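Local coordinates for protein type III effector NopAA (Sinorhizobium fredii USDA 257, PDB 6SDU) that hydrolyses xyloglucan, as a family 12 glycoside hydrolase and type III secretion effector of a nitrogen-fixing symbiont, at residues Lys116-Trp122 with His173-Leu179; Ala148-Tyr152 with Asn163-Gly167. One frame throughout, in Å; residues are numbered along the deposited sequence.

Contact 1: residues Lys116-Trp122 with His173-Leu179; sequences KHEIMLW and HKVISLL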
# COMPACT_ATOMS: atom_id res chain seq x y z
N LYS A 116 -7.91 6.07 12.40
CA LYS A 116 -9.25 5.50 12.35
C LYS A 116 -9.70 5.26 10.93
O LYS A 116 -10.70 4.58 10.71
CB LYS A 116 -10.26 6.42 13.09
CG LYS A 116 -9.99 6.50 14.61
CD LYS A 116 -10.83 5.49 15.39
CE LYS A 116 -10.08 4.93 16.60
NZ LYS A 116 -9.21 3.70 16.34
N HIS A 117 -8.96 5.78 9.95
CA HIS A 117 -9.26 5.57 8.54
C HIS A 117 -7.98 5.20 7.81
O HIS A 117 -6.97 5.90 7.92
CB HIS A 117 -9.88 6.83 7.93
CG HIS A 117 -11.17 7.21 8.58
ND1 HIS A 117 -11.24 8.13 9.60
CD2 HIS A 117 -12.43 6.76 8.37
CE1 HIS A 117 -12.50 8.25 9.99
NE2 HIS A 117 -13.24 7.43 9.25
N GLU A 118 -8.05 4.10 7.06
CA GLU A 118 -6.95 3.61 6.24
C GLU A 118 -7.43 3.55 4.79
O GLU A 118 -8.48 2.97 4.51
CB GLU A 118 -6.52 2.22 6.73
CG GLU A 118 -5.30 1.71 6.10
CD GLU A 118 -5.04 0.24 6.43
OE1 GLU A 118 -5.80 -0.36 7.23
OE2 GLU A 118 -4.08 -0.31 5.87
N ILE A 119 -6.69 4.19 3.89
CA ILE A 119 -7.01 4.19 2.46
C ILE A 119 -5.87 3.50 1.71
O ILE A 119 -4.71 3.94 1.79
CB ILE A 119 -7.27 5.60 1.90
CG1 ILE A 119 -8.43 6.27 2.66
CG2 ILE A 119 -7.53 5.54 0.37
CD1 ILE A 119 -8.01 7.10 3.86
N MET A 120 -6.19 2.42 1.00
CA MET A 120 -5.21 1.62 0.25
C MET A 120 -5.43 1.80 -1.24
O MET A 120 -6.58 1.84 -1.71
CB MET A 120 -5.31 0.13 0.59
CG MET A 120 -5.19 -0.26 2.07
SD MET A 120 -4.70 -2.00 2.24
CE MET A 120 -2.97 -1.86 1.83
N LEU A 121 -4.35 1.92 -1.99
CA LEU A 121 -4.39 1.97 -3.44
C LEU A 121 -3.46 0.87 -3.95
O LEU A 121 -2.24 0.99 -3.79
CB LEU A 121 -3.98 3.34 -4.00
CG LEU A 121 -4.46 4.60 -3.25
CD1 LEU A 121 -3.79 5.86 -3.82
CD2 LEU A 121 -5.97 4.71 -3.32
N TRP A 122 -4.03 -0.20 -4.49
CA TRP A 122 -3.27 -1.35 -5.01
C TRP A 122 -2.88 -1.08 -6.47
O TRP A 122 -3.74 -1.05 -7.35
CB TRP A 122 -4.10 -2.63 -4.92
CG TRP A 122 -4.43 -3.13 -3.50
CD1 TRP A 122 -4.49 -2.38 -2.35
CD2 TRP A 122 -4.75 -4.48 -3.12
NE1 TRP A 122 -4.82 -3.19 -1.28
CE2 TRP A 122 -4.98 -4.48 -1.72
CE3 TRP A 122 -4.85 -5.69 -3.83
CZ2 TRP A 122 -5.32 -5.64 -1.01
CZ3 TRP A 122 -5.17 -6.86 -3.12
CH2 TRP A 122 -5.40 -6.82 -1.72
N HIS A 173 -11.03 -0.02 12.94
CA HIS A 173 -10.78 1.12 12.08
C HIS A 173 -11.21 0.80 10.64
O HIS A 173 -11.11 -0.34 10.19
CB HIS A 173 -9.30 1.54 12.18
CG HIS A 173 -8.40 0.83 11.22
ND1 HIS A 173 -7.77 -0.36 11.51
CD2 HIS A 173 -8.01 1.16 9.96
CE1 HIS A 173 -7.04 -0.73 10.48
NE2 HIS A 173 -7.16 0.17 9.53
N LYS A 174 -11.76 1.82 9.97
CA LYS A 174 -12.27 1.69 8.60
C LYS A 174 -11.16 1.52 7.57
O LYS A 174 -10.20 2.30 7.54
CB LYS A 174 -13.10 2.93 8.26
CG LYS A 174 -13.80 2.84 6.92
CD LYS A 174 -14.86 1.76 6.97
CE LYS A 174 -16.13 2.27 7.62
NZ LYS A 174 -17.07 1.16 7.89
N VAL A 175 -11.34 0.59 6.64
CA VAL A 175 -10.38 0.39 5.54
C VAL A 175 -11.12 0.53 4.21
O VAL A 175 -12.04 -0.25 3.92
CB VAL A 175 -9.68 -0.97 5.62
CG1 VAL A 175 -8.57 -1.09 4.55
CG2 VAL A 175 -9.14 -1.22 6.99
N ILE A 176 -10.70 1.50 3.40
CA ILE A 176 -11.21 1.69 2.05
C ILE A 176 -10.06 1.35 1.11
O ILE A 176 -8.99 1.97 1.18
CB ILE A 176 -11.70 3.14 1.82
CG1 ILE A 176 -12.69 3.59 2.90
CG2 ILE A 176 -12.36 3.28 0.45
CD1 ILE A 176 -14.03 2.89 2.79
N SER A 177 -10.27 0.37 0.22
CA SER A 177 -9.23 -0.11 -0.69
C SER A 177 -9.64 0.11 -2.14
O SER A 177 -10.74 -0.27 -2.55
CB SER A 177 -8.95 -1.59 -0.48
OG SER A 177 -8.66 -1.86 0.87
N LEU A 178 -8.74 0.70 -2.93
CA LEU A 178 -8.95 0.88 -4.36
C LEU A 178 -7.97 -0.02 -5.10
O LEU A 178 -6.76 0.09 -4.91
CB LEU A 178 -8.77 2.34 -4.77
CG LEU A 178 -9.96 3.25 -4.43
CD1 LEU A 178 -10.07 3.48 -2.94
CD2 LEU A 178 -9.83 4.59 -5.18
N LEU A 179 -8.50 -0.91 -5.94
CA LEU A 179 -7.69 -1.82 -6.74
C LEU A 179 -7.73 -1.30 -8.17
O LEU A 179 -8.81 -1.14 -8.74
CB LEU A 179 -8.22 -3.26 -6.69
CG LEU A 179 -7.74 -4.16 -5.55
CD1 LEU A 179 -8.04 -3.57 -4.19
CD2 LEU A 179 -8.38 -5.57 -5.69
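His173 has CG tucked between its backbone N and carbonyl carbon (chi1 88°), while Glu118 sends CG anti to its own N (chi1 -171°) and then runs extended, and the imidazole and carboxylate, slanting across each other, meet beside the parallel strands. His173 NE2 donates a hydrogen bond to Glu118 OE1 at 2.7 Å. OE1 lies in the plane of the imidazole but is met on the anti side and somewhat out of the carboxylate plane, with the two flat groups 28° apart. Glu118 CB also lies at the ring edge, 3.5 Å from His173 NE2, and Val175 CG2 packs against OE1 at 3.5 Å. On the other nitrogen, His173 ND1 is hydrogen-bonded to Asp171, which helps fix the ring's rotation.

Backbone pairing is in register from His117 with Lys174 to Trp122 with Leu179. Alternate residues of 117-122 bond across: Glu118 N donates to Lys174 O at 2.8 Å, and Ile176 N donates back to Glu118 O at 2.9 Å. At the far end Leu179 CD1 sits over one face of the Trp122 indole, off-centre, 3.8 Å from the centroid of the five-membered ring in a CH-pi contact. Met120 SD lies at the indole edge, in its plane. The buried indole NE1 has no polar partner in the model.

Glu118, Met120 and Trp122 share one face with Val175, Ser177 and Leu179. On the other, Leu121 CD2 rests 3.9 Å from Leu178 CB, and both residues press on Ile194 of helix 191-200. A bound beta-D-glucopyranose touches Met120 and Trp122, which places the first face in the sugar-binding cleft, characteristic of the concave sheet of the family 12 beta-jelly roll.

Contact 2: residues Ala148-Tyr152 with Asn163-Gly167; sequences AIPVY and NVFEG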
# COMPACT_ATOMS: atom_id res chain seq x y z
N ALA A 148 -14.07 -10.88 -2.74
CA ALA A 148 -14.60 -9.72 -2.02
C ALA A 148 -15.56 -8.98 -2.94
O ALA A 148 -15.37 -8.95 -4.15
CB ALA A 148 -13.47 -8.79 -1.57
N ILE A 149 -16.63 -8.43 -2.36
CA ILE A 149 -17.65 -7.73 -3.14
C ILE A 149 -17.34 -6.24 -3.17
O ILE A 149 -17.35 -5.59 -2.11
CB ILE A 149 -19.06 -7.96 -2.58
CG1 ILE A 149 -19.40 -9.45 -2.59
CG2 ILE A 149 -20.08 -7.12 -3.41
CD1 ILE A 149 -20.63 -9.80 -1.76
N PRO A 150 -17.10 -5.65 -4.34
CA PRO A 150 -16.84 -4.21 -4.42
C PRO A 150 -18.07 -3.40 -4.04
O PRO A 150 -19.21 -3.80 -4.32
CB PRO A 150 -16.50 -3.98 -5.91
CG PRO A 150 -16.38 -5.32 -6.54
CD PRO A 150 -17.05 -6.33 -5.65
N VAL A 151 -17.83 -2.26 -3.41
CA VAL A 151 -18.92 -1.34 -3.11
C VAL A 151 -19.15 -0.36 -4.26
O VAL A 151 -20.26 0.15 -4.42
CB VAL A 151 -18.67 -0.61 -1.78
CG1 VAL A 151 -18.65 -1.63 -0.64
CG2 VAL A 151 -17.38 0.18 -1.82
N TYR A 152 -18.12 -0.05 -5.05
CA TYR A 152 -18.22 0.75 -6.27
C TYR A 152 -17.30 0.14 -7.30
O TYR A 152 -16.22 -0.34 -6.96
CB TYR A 152 -17.83 2.22 -6.05
CG TYR A 152 -18.62 2.97 -4.99
CD1 TYR A 152 -19.78 3.66 -5.33
CD2 TYR A 152 -18.20 2.99 -3.67
CE1 TYR A 152 -20.51 4.35 -4.36
CE2 TYR A 152 -18.92 3.67 -2.69
CZ TYR A 152 -20.07 4.35 -3.05
OH TYR A 152 -20.80 5.04 -2.10
N ASN A 163 -11.56 -0.22 -8.67
CA ASN A 163 -12.65 -0.88 -7.97
C ASN A 163 -12.46 -0.62 -6.47
O ASN A 163 -11.33 -0.70 -5.97
CB ASN A 163 -12.67 -2.38 -8.24
CG ASN A 163 -13.22 -2.71 -9.61
OD1 ASN A 163 -13.98 -1.93 -10.18
ND2 ASN A 163 -12.85 -3.88 -10.14
N VAL A 164 -13.55 -0.23 -5.79
CA VAL A 164 -13.52 0.22 -4.40
C VAL A 164 -14.12 -0.84 -3.48
O VAL A 164 -15.20 -1.38 -3.76
CB VAL A 164 -14.25 1.57 -4.25
CG1 VAL A 164 -14.13 2.10 -2.81
CG2 VAL A 164 -13.64 2.55 -5.22
N PHE A 165 -13.42 -1.11 -2.38
CA PHE A 165 -13.83 -2.11 -1.40
C PHE A 165 -13.88 -1.48 -0.01
O PHE A 165 -13.13 -0.54 0.29
CB PHE A 165 -12.87 -3.29 -1.40
CG PHE A 165 -12.82 -4.00 -2.70
CD1 PHE A 165 -12.02 -3.53 -3.73
CD2 PHE A 165 -13.57 -5.16 -2.89
CE1 PHE A 165 -11.99 -4.20 -4.95
CE2 PHE A 165 -13.54 -5.84 -4.10
CZ PHE A 165 -12.74 -5.37 -5.13
N GLU A 166 -14.76 -2.02 0.84
CA GLU A 166 -14.94 -1.49 2.19
C GLU A 166 -14.90 -2.60 3.24
O GLU A 166 -15.59 -3.61 3.11
CB GLU A 166 -16.26 -0.74 2.33
CG GLU A 166 -16.44 -0.10 3.71
CD GLU A 166 -17.87 0.42 3.96
OE1 GLU A 166 -18.11 0.97 5.06
OE2 GLU A 166 -18.73 0.28 3.07
N GLY A 167 -14.14 -2.36 4.30
CA GLY A 167 -13.99 -3.30 5.37
C GLY A 167 -13.54 -2.62 6.65
O GLY A 167 -13.50 -1.39 6.74
O HOH W 1 -15.75 -4.51 -0.33
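Phe165 reaches Pro150 and Ala148 with the CD2-CE2-CZ flank of its ring, and Pro150 also covers one face. Its CB sets out away from 148-152, but with CG anti to the carbonyl carbon (chi1 -61°) the ring swings back. CD2 then meets Pro150 CA at 3.7 Å and also touches Ala148 CB. CE2 has Ala148 O at 3.6 Å, near the ring plane. CZ at the tip lies 3.9 Å from Pro150 CG. Pro150 CB stands over the face, off-centre, as a CH-pi contact.

Beyond the proline a classic beta bulge forms, with Val151 and Tyr152 both opposite Val164. Val164 O receives Val151 N at 2.8 Å and, weakly, Tyr152 N, while Val164 N donates to Tyr152 O at 2.9 Å. Val151 splits its branches, CG2 against Val164 O and CG1 against Glu166 CB. A water joins Ile149 O to Glu166 N where the chains diverge.

Within 148-152, only Val151 and Tyr152 pair directly with strand 160-168, whose sheet neighbours are strands 155-157 and 174-180. Phe165 leans on Leu179, Val164 packs on Ile176 and Leu178, and Tyr152 meets Trp197 of helix 191-200 edge-to-face.

Contact 1 and contact 2 lie about 10 Å apart, centre to centre, toward one end of the same mixed sheet. Along the chain contact 2 is nested inside the loop that contact 1 closes: 117-125 comes first, then 148-152, strand 160-168 and finally strand 174-180. The last two are antiparallel neighbours and join the contacts directly, Ser177 O to Phe165 N and Leu179 N to Asn163 O being probable hydrogen bonds, with Leu178 packed on Val164. Strand 174-180 lies between 117-125, parallel to it, and 160-168, antiparallel. Contact 1 supplies part of the glucose pocket, and contact 2 continues the sheet outward from it.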